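Local atomic coordinates of conserved hypothetical protein Ta0289 (Thermoplasma acidophilum DSM 1728, PDB entry 1PVM), a protein that is of unknown function but pairs two CBS domains with a zinc-ribbon-like domain that binds metal through four cysteines. Residues V44-D47 with N51-G54; P86-D91 with A98-E103; V111-D114 with V118-I121. One frame throughout, in Å; residues are numbered along the deposited sequence.

Interaction 1: residues V44-D47 with N51-G54; sequences VVKD and NDVG
V45 meets V53 and G54 together in a classic beta bulge, which bends the antiparallel hairpin of strands 42-46 and 52-57 within a CBS domain. The carbonyl oxygen of V45 takes the N-H of V53 at 2.8 Å and, weakly, that of G54. V45 closes the pair with its own N-H, which goes to G54 O from well above that carbonyl plane. V53, the extra residue of the bulge, sets CG2 against the peptide, 3.4 Å from V45 O, while its CG1 lies near the carboxylate of D47.

K46 and D52 face each other as a non-hydrogen-bonded pair, their side chains side by side and pointing the same way. The lysine chain runs extended until its last torsion (chi4 -64°), where it turns NZ onto D52 OD1 at 2.7 Å, a salt bridge that reaches the oxygen from above the carboxylate plane. The carbonyl of G50 also accepts from NZ, so the ammonium ties the strand to the turn as well.

Toward that turn, D47 N donates to N51 O, and the D47 carboxylate folds back over the loop, its OD1 receiving N51 N at 2.9 Å and also the N-H of N49. Beyond the hairpin, V44 and K46 bond through their backbones to V22 of strand 21-23 and to K20 and W24 flanking it, making 42-46 the middle strand of its sheet. At the turn end, N51 ND2 donates to D47 OD2 on its syn lone pair, 2.7 Å away: the oxygen lies almost in the amide plane, although carboxylate and amide are turned 78° apart.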
loop_
_atom_site.group_PDB
_atom_site.type_symbol
_atom_site.label_atom_id
_atom_site.label_comp_id
_atom_site.label_asym_id
_atom_site.label_seq_id
_atom_site.Cartn_x
_atom_site.Cartn_y
_atom_site.Cartn_z
ATOM N N VAL B 44 -3.175 -14.330 -4.403
ATOM C CA VAL B 44 -3.842 -14.808 -5.606
ATOM C C VAL B 44 -5.236 -15.224 -5.148
ATOM O O VAL B 44 -5.395 -15.815 -4.075
ATOM C CB VAL B 44 -3.102 -16.023 -6.219
ATOM C CG1 VAL B 44 -3.920 -16.620 -7.367
ATOM C CG2 VAL B 44 -1.729 -15.592 -6.711
ATOM N N VAL B 45 -6.245 -14.894 -5.946
ATOM C CA VAL B 45 -7.618 -15.240 -5.594
ATOM C C VAL B 45 -8.200 -16.275 -6.554
ATOM O O VAL B 45 -8.086 -16.135 -7.772
ATOM C CB VAL B 45 -8.530 -13.999 -5.608
ATOM C CG1 VAL B 45 -9.886 -14.362 -5.027
ATOM C CG2 VAL B 45 -7.888 -12.862 -4.828
ATOM N N LYS B 46 -8.823 -17.310 -5.994
ATOM C CA LYS B 46 -9.438 -18.367 -6.790
ATOM C C LYS B 46 -10.936 -18.423 -6.533
ATOM O O LYS B 46 -11.389 -18.072 -5.441
ATOM C CB LYS B 46 -8.850 -19.730 -6.421
ATOM C CG LYS B 46 -7.466 -20.013 -6.966
ATOM C CD LYS B 46 -7.044 -21.430 -6.595
ATOM C CE LYS B 46 -5.706 -21.805 -7.207
ATOM N NZ LYS B 46 -5.765 -21.841 -8.689
ATOM N N ASP B 47 -11.705 -18.852 -7.533
ATOM C CA ASP B 47 -13.144 -18.989 -7.335
ATOM C C ASP B 47 -13.379 -20.349 -6.683
ATOM O O ASP B 47 -12.439 -20.967 -6.182
ATOM C CB ASP B 47 -13.934 -18.859 -8.648
ATOM C CG ASP B 47 -13.540 -19.888 -9.703
ATOM O OD1 ASP B 47 -12.941 -20.926 -9.353
ATOM O OD2 ASP B 47 -13.856 -19.653 -10.895
ATOM N N ASN B 51 -10.286 -21.751 -10.273
ATOM C CA ASN B 51 -9.820 -20.856 -11.332
ATOM C C ASN B 51 -9.217 -19.599 -10.708
ATOM O O ASN B 51 -9.775 -19.050 -9.758
ATOM C CB ASN B 51 -10.984 -20.444 -12.233
ATOM C CG ASN B 51 -11.734 -21.630 -12.796
ATOM O OD1 ASN B 51 -11.148 -22.504 -13.443
ATOM N ND2 ASN B 51 -13.040 -21.666 -12.556
ATOM N N ASP B 52 -8.086 -19.143 -11.242
ATOM C CA ASP B 52 -7.426 -17.938 -10.737
ATOM C C ASP B 52 -8.159 -16.740 -11.326
ATOM O O ASP B 52 -8.031 -16.448 -12.512
ATOM C CB ASP B 52 -5.962 -17.933 -11.162
ATOM C CG ASP B 52 -5.201 -19.132 -10.626
ATOM O OD1 ASP B 52 -5.127 -19.290 -9.390
ATOM O OD2 ASP B 52 -4.683 -19.921 -11.442
ATOM N N VAL B 53 -8.915 -16.039 -10.487
ATOM C CA VAL B 53 -9.725 -14.920 -10.952
ATOM C C VAL B 53 -9.236 -13.515 -10.632
ATOM O O VAL B 53 -9.760 -12.543 -11.167
ATOM C CB VAL B 53 -11.181 -15.063 -10.434
ATOM C CG1 VAL B 53 -11.830 -16.310 -11.043
ATOM C CG2 VAL B 53 -11.189 -15.148 -8.903
ATOM N N GLY B 54 -8.244 -13.387 -9.762
ATOM C CA GLY B 54 -7.768 -12.052 -9.456
ATOM C C GLY B 54 -6.581 -11.995 -8.528
ATOM O O GLY B 54 -6.039 -13.015 -8.114
#

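Interaction 2: residues P86-D91 with A98-E103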
loop_
_atom_site.group_PDB
_atom_site.type_symbol
_atom_site.label_atom_id
_atom_site.label_comp_id
_atom_site.label_asym_id
_atom_site.label_seq_id
_atom_site.Cartn_x
_atom_site.Cartn_y
_atom_site.Cartn_z
ATOM N N PRO B 86 -3.869 -9.979 -13.016
ATOM C CA PRO B 86 -2.778 -9.362 -13.785
ATOM C C PRO B 86 -1.686 -10.419 -13.892
ATOM O O PRO B 86 -1.364 -11.074 -12.900
ATOM C CB PRO B 86 -2.346 -8.191 -12.907
ATOM C CG PRO B 86 -3.593 -7.843 -12.148
ATOM C CD PRO B 86 -4.168 -9.199 -11.803
ATOM N N LYS B 87 -1.103 -10.594 -15.071
ATOM C CA LYS B 87 -0.086 -11.627 -15.195
ATOM C C LYS B 87 0.862 -11.476 -16.375
ATOM O O LYS B 87 0.559 -10.792 -17.355
ATOM C CB LYS B 87 -0.774 -12.991 -15.279
ATOM C CG LYS B 87 -1.601 -13.189 -16.545
ATOM C CD LYS B 87 -2.445 -14.457 -16.465
ATOM C CE LYS B 87 -2.987 -14.853 -17.830
ATOM N NZ LYS B 87 -3.721 -13.744 -18.477
ATOM N N VAL B 88 2.020 -12.120 -16.252
ATOM C CA VAL B 88 3.040 -12.136 -17.298
ATOM C C VAL B 88 3.514 -13.587 -17.412
ATOM O O VAL B 88 3.347 -14.371 -16.476
ATOM C CB VAL B 88 4.264 -11.243 -16.953
ATOM C CG1 VAL B 88 3.841 -9.786 -16.859
ATOM C CG2 VAL B 88 4.914 -11.709 -15.654
ATOM N N LYS B 89 4.082 -13.948 -18.558
ATOM C CA LYS B 89 4.585 -15.302 -18.757
ATOM C C LYS B 89 5.903 -15.495 -18.022
ATOM O O LYS B 89 6.689 -14.555 -17.873
ATOM C CB LYS B 89 4.767 -15.591 -20.246
ATOM C CG LYS B 89 3.462 -15.866 -20.969
ATOM C CD LYS B 89 2.828 -17.161 -20.461
ATOM C CE LYS B 89 1.489 -17.446 -21.137
ATOM N NZ LYS B 89 0.917 -18.764 -20.724
ATOM N N SER B 90 6.146 -16.726 -17.574
ATOM C CA SER B 90 7.354 -17.057 -16.826
ATOM C C SER B 90 8.658 -16.834 -17.584
ATOM O O SER B 90 9.719 -16.745 -16.968
ATOM C CB SER B 90 7.292 -18.509 -16.345
ATOM O OG SER B 90 7.234 -19.405 -17.441
ATOM N N ASP B 91 8.592 -16.741 -18.908
ATOM C CA ASP B 91 9.807 -16.532 -19.689
ATOM C C ASP B 91 10.116 -15.059 -19.968
ATOM O O ASP B 91 11.102 -14.738 -20.626
ATOM C CB ASP B 91 9.744 -17.333 -20.999
ATOM C CG ASP B 91 8.659 -16.848 -21.940
ATOM O OD1 ASP B 91 7.751 -16.105 -21.502
ATOM O OD2 ASP B 91 8.709 -17.225 -23.132
ATOM N N ALA B 98 8.525 -5.125 -16.269
ATOM C CA ALA B 98 8.480 -3.726 -15.870
ATOM C C ALA B 98 7.492 -2.954 -16.747
ATOM O O ALA B 98 6.662 -2.192 -16.242
ATOM C CB ALA B 98 9.871 -3.108 -15.976
ATOM N N ALA B 99 7.587 -3.151 -18.059
ATOM C CA ALA B 99 6.697 -2.474 -18.995
ATOM C C ALA B 99 5.236 -2.849 -18.742
ATOM O O ALA B 99 4.348 -2.001 -18.833
ATOM C CB ALA B 99 7.086 -2.821 -20.425
ATOM N N TYR B 100 4.990 -4.120 -18.425
ATOM C CA TYR B 100 3.629 -4.584 -18.158
ATOM C C TYR B 100 3.077 -3.930 -16.897
ATOM O O TYR B 100 1.952 -3.436 -16.881
ATOM C CB TYR B 100 3.595 -6.105 -17.983
ATOM C CG TYR B 100 2.222 -6.624 -17.598
ATOM C CD1 TYR B 100 1.201 -6.742 -18.544
ATOM C CD2 TYR B 100 1.934 -6.957 -16.275
ATOM C CE1 TYR B 100 -0.077 -7.181 -18.178
ATOM C CE2 TYR B 100 0.661 -7.395 -15.897
ATOM C CZ TYR B 100 -0.337 -7.504 -16.852
ATOM O OH TYR B 100 -1.588 -7.937 -16.473
ATOM N N LEU B 101 3.867 -3.936 -15.833
ATOM C CA LEU B 101 3.424 -3.335 -14.587
ATOM C C LEU B 101 3.158 -1.838 -14.762
ATOM O O LEU B 101 2.111 -1.340 -14.362
ATOM C CB LEU B 101 4.469 -3.554 -13.491
ATOM C CG LEU B 101 4.733 -5.002 -13.059
ATOM C CD1 LEU B 101 5.855 -5.021 -12.025
ATOM C CD2 LEU B 101 3.471 -5.623 -12.485
ATOM N N SER B 102 4.106 -1.132 -15.370
ATOM C CA SER B 102 3.977 0.311 -15.589
ATOM C C SER B 102 2.753 0.675 -16.436
ATOM O O SER B 102 2.037 1.637 -16.140
ATOM C CB SER B 102 5.249 0.848 -16.255
ATOM O OG SER B 102 5.179 2.252 -16.413
ATOM N N GLU B 103 2.522 -0.100 -17.491
ATOM C CA GLU B 103 1.388 0.102 -18.391
ATOM C C GLU B 103 0.048 0.008 -17.651
ATOM O O GLU B 103 -0.922 0.690 -18.002
ATOM C CB GLU B 103 1.454 -0.947 -19.513
ATOM C CG GLU B 103 0.176 -1.172 -20.317
ATOM C CD GLU B 103 -0.292 0.056 -21.081
ATOM O OE1 GLU B 103 0.547 0.932 -21.390
ATOM O OE2 GLU B 103 -1.506 0.136 -21.389
#
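Y100 reaches from helix 94-104 to P86, to the peptide of K87 and to the side chain of V88, joining the helix to the edge strand 87-89 in the beta-alpha-beta unit of the second CBS domain. Its one hydrogen bond across the contact comes from K87 N, which donates to Y100 OH over 3.0 Å with a bent N-H...O angle of 142°. With CG anti to its own backbone N (chi1 176°), the tyrosine extends from the helix and carries its hydroxyl across to this peptide.

Packing against the ring comes from three sides. The carbonyl oxygen of K87 stands 3.4 Å above one face, displaced toward the rim and closest to CZ. P86 lies at the edge near the ring plane, where its CB is 3.7 Å from Y100 OH and its CA nearer still. V88 approaches obliquely at the inner end of the ring: CG1 touches CD2 at 3.5 Å and lies almost as close to CG. K87 starts its side chain away from the helix, and its part in the contact is made by its backbone.

Backbone bonding fixes the strand to which the ring is fitted. P86 and V88 pair with A110, and V88 also with V112, all on strand 108-112, while the P86 side chain packs on L106 and Y148 as well.

The chemistry is thus that of one tyrosine doing two jobs, with ring carbons on V88 and a hydroxyl on the strand's backbone. Because K87 N-H is the donor, Y100 OH acts as acceptor in this bond, while K87 O lies over the ring face.

Interaction 3: residues V111-D114 with V118-I121; sequences VVDD and VVGI
V111 O receives the N-H groups of both V119 and G120, the signature of a classic beta bulge in the hairpin of strands 108-112 and 118-123. The two bonds are unequal: V119 N comes in at 2.8 Å, nearly along the C=O axis, whereas G120 N is a weak donor at 3.5 Å. A CA-H...O contact from V118 adds to the same oxygen. In the other direction V111 N donates to G120 O at 2.8 Å, from 43° out of the carbonyl plane.

Apolar branches close around these polar groups. V119 places CG2 between its own backbone N and carbonyl carbon (chi1 -66° for CG1), which brings that methyl to 3.3 Å from V111 O and within 3.9 Å of V111 CG1. Past the bulge, V112 and V118 cross obliquely as a non-hydrogen-bonded pair, CG1 against CG2.

D113 crosses V119 at about a right angle, with OD2 near CG1, but its charge is met by R117 in the turn, through a salt bridge from NE to OD2. The backbone oxygen of D113 accepts from K89 NZ, and V112 bonds through its backbone to V88 and S90 on the other side of the strand.

V111 thus has both its N-H and its carbonyl oxygen bonded, the latter chiefly by V119 N, with valine methyls beside them, while the D113-R117 salt bridge lies toward the turn.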
loop_
_atom_site.group_PDB
_atom_site.type_symbol
_atom_site.label_atom_id
_atom_site.label_comp_id
_atom_site.label_asym_id
_atom_site.label_seq_id
_atom_site.Cartn_x
_atom_site.Cartn_y
_atom_site.Cartn_z
ATOM N N VAL B 111 2.613 -14.626 -12.181
ATOM C CA VAL B 111 3.453 -15.158 -13.244
ATOM C C VAL B 111 2.812 -16.489 -13.610
ATOM O O VAL B 111 2.512 -17.296 -12.726
ATOM C CB VAL B 111 4.895 -15.409 -12.758
ATOM C CG1 VAL B 111 5.728 -16.008 -13.888
ATOM C CG2 VAL B 111 5.513 -14.103 -12.259
ATOM N N VAL B 112 2.565 -16.707 -14.900
ATOM C CA VAL B 112 1.954 -17.957 -15.343
ATOM C C VAL B 112 2.897 -18.698 -16.278
ATOM O O VAL B 112 3.702 -18.076 -16.981
ATOM C CB VAL B 112 0.597 -17.716 -16.080
ATOM C CG1 VAL B 112 -0.433 -17.162 -15.105
ATOM C CG2 VAL B 112 0.785 -16.753 -17.259
ATOM N N ASP B 113 2.820 -20.025 -16.271
ATOM C CA ASP B 113 3.664 -20.807 -17.163
ATOM C C ASP B 113 2.941 -21.001 -18.493
ATOM O O ASP B 113 1.808 -20.545 -18.671
ATOM C CB ASP B 113 4.024 -22.171 -16.554
ATOM C CG ASP B 113 2.805 -23.017 -16.222
ATOM O OD1 ASP B 113 1.692 -22.697 -16.694
ATOM O OD2 ASP B 113 2.968 -24.024 -15.493
ATOM N N ASP B 114 3.609 -21.672 -19.424
ATOM C CA ASP B 114 3.055 -21.930 -20.748
ATOM C C ASP B 114 1.622 -22.475 -20.678
ATOM O O ASP B 114 0.722 -21.944 -21.330
ATOM C CB ASP B 114 3.982 -22.894 -21.495
ATOM C CG ASP B 114 3.605 -23.060 -22.946
ATOM O OD1 ASP B 114 2.630 -23.784 -23.237
ATOM O OD2 ASP B 114 4.286 -22.459 -23.801
ATOM N N VAL B 118 -0.773 -20.488 -12.596
ATOM C CA VAL B 118 -0.089 -19.432 -11.859
ATOM C C VAL B 118 1.034 -20.108 -11.078
ATOM O O VAL B 118 0.782 -21.002 -10.263
ATOM C CB VAL B 118 -1.041 -18.711 -10.879
ATOM C CG1 VAL B 118 -0.251 -17.754 -9.994
ATOM C CG2 VAL B 118 -2.101 -17.944 -11.654
ATOM N N VAL B 119 2.271 -19.690 -11.336
ATOM C CA VAL B 119 3.419 -20.286 -10.665
ATOM C C VAL B 119 4.098 -19.380 -9.645
ATOM O O VAL B 119 4.994 -19.808 -8.920
ATOM C CB VAL B 119 4.463 -20.777 -11.692
ATOM C CG1 VAL B 119 3.875 -21.929 -12.499
ATOM C CG2 VAL B 119 4.884 -19.630 -12.617
ATOM N N GLY B 120 3.671 -18.126 -9.581
ATOM C CA GLY B 120 4.267 -17.226 -8.614
ATOM C C GLY B 120 3.754 -15.813 -8.729
ATOM O O GLY B 120 2.849 -15.527 -9.506
ATOM N N ILE B 121 4.317 -14.931 -7.916
ATOM C CA ILE B 121 3.961 -13.523 -7.957
ATOM C C ILE B 121 5.282 -12.776 -7.986
ATOM O O ILE B 121 6.228 -13.162 -7.298
ATOM C CB ILE B 121 3.144 -13.083 -6.713
ATOM C CG1 ILE B 121 1.733 -13.679 -6.786
ATOM C CG2 ILE B 121 3.083 -11.552 -6.635
ATOM C CD1 ILE B 121 0.829 -13.269 -5.642
#

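Interactions 1 and 3 are equivalent hairpins in the two CBS domains, each with a valine opposite a valine-glycine bulge, and they pack directly on one another: V44 CG2 touches I121 CD1 at 3.6 Å, and D52 meets V118. They differ beyond the bulge, where interaction 1 has a salt-bridged K46-D52 pair and interaction 3 two valines. Interaction 2 is a helix-to-strand contact carried by one aromatic residue. It shares a sheet with interaction 3, since strands 87-89 and 108-112 are neighbours, but only approaches interaction 1, their centres about 18 Å apart. All three are partly buried, with an exposed residue among those that touch in interactions 1 and 2 (N51, K87) but none in interaction 3.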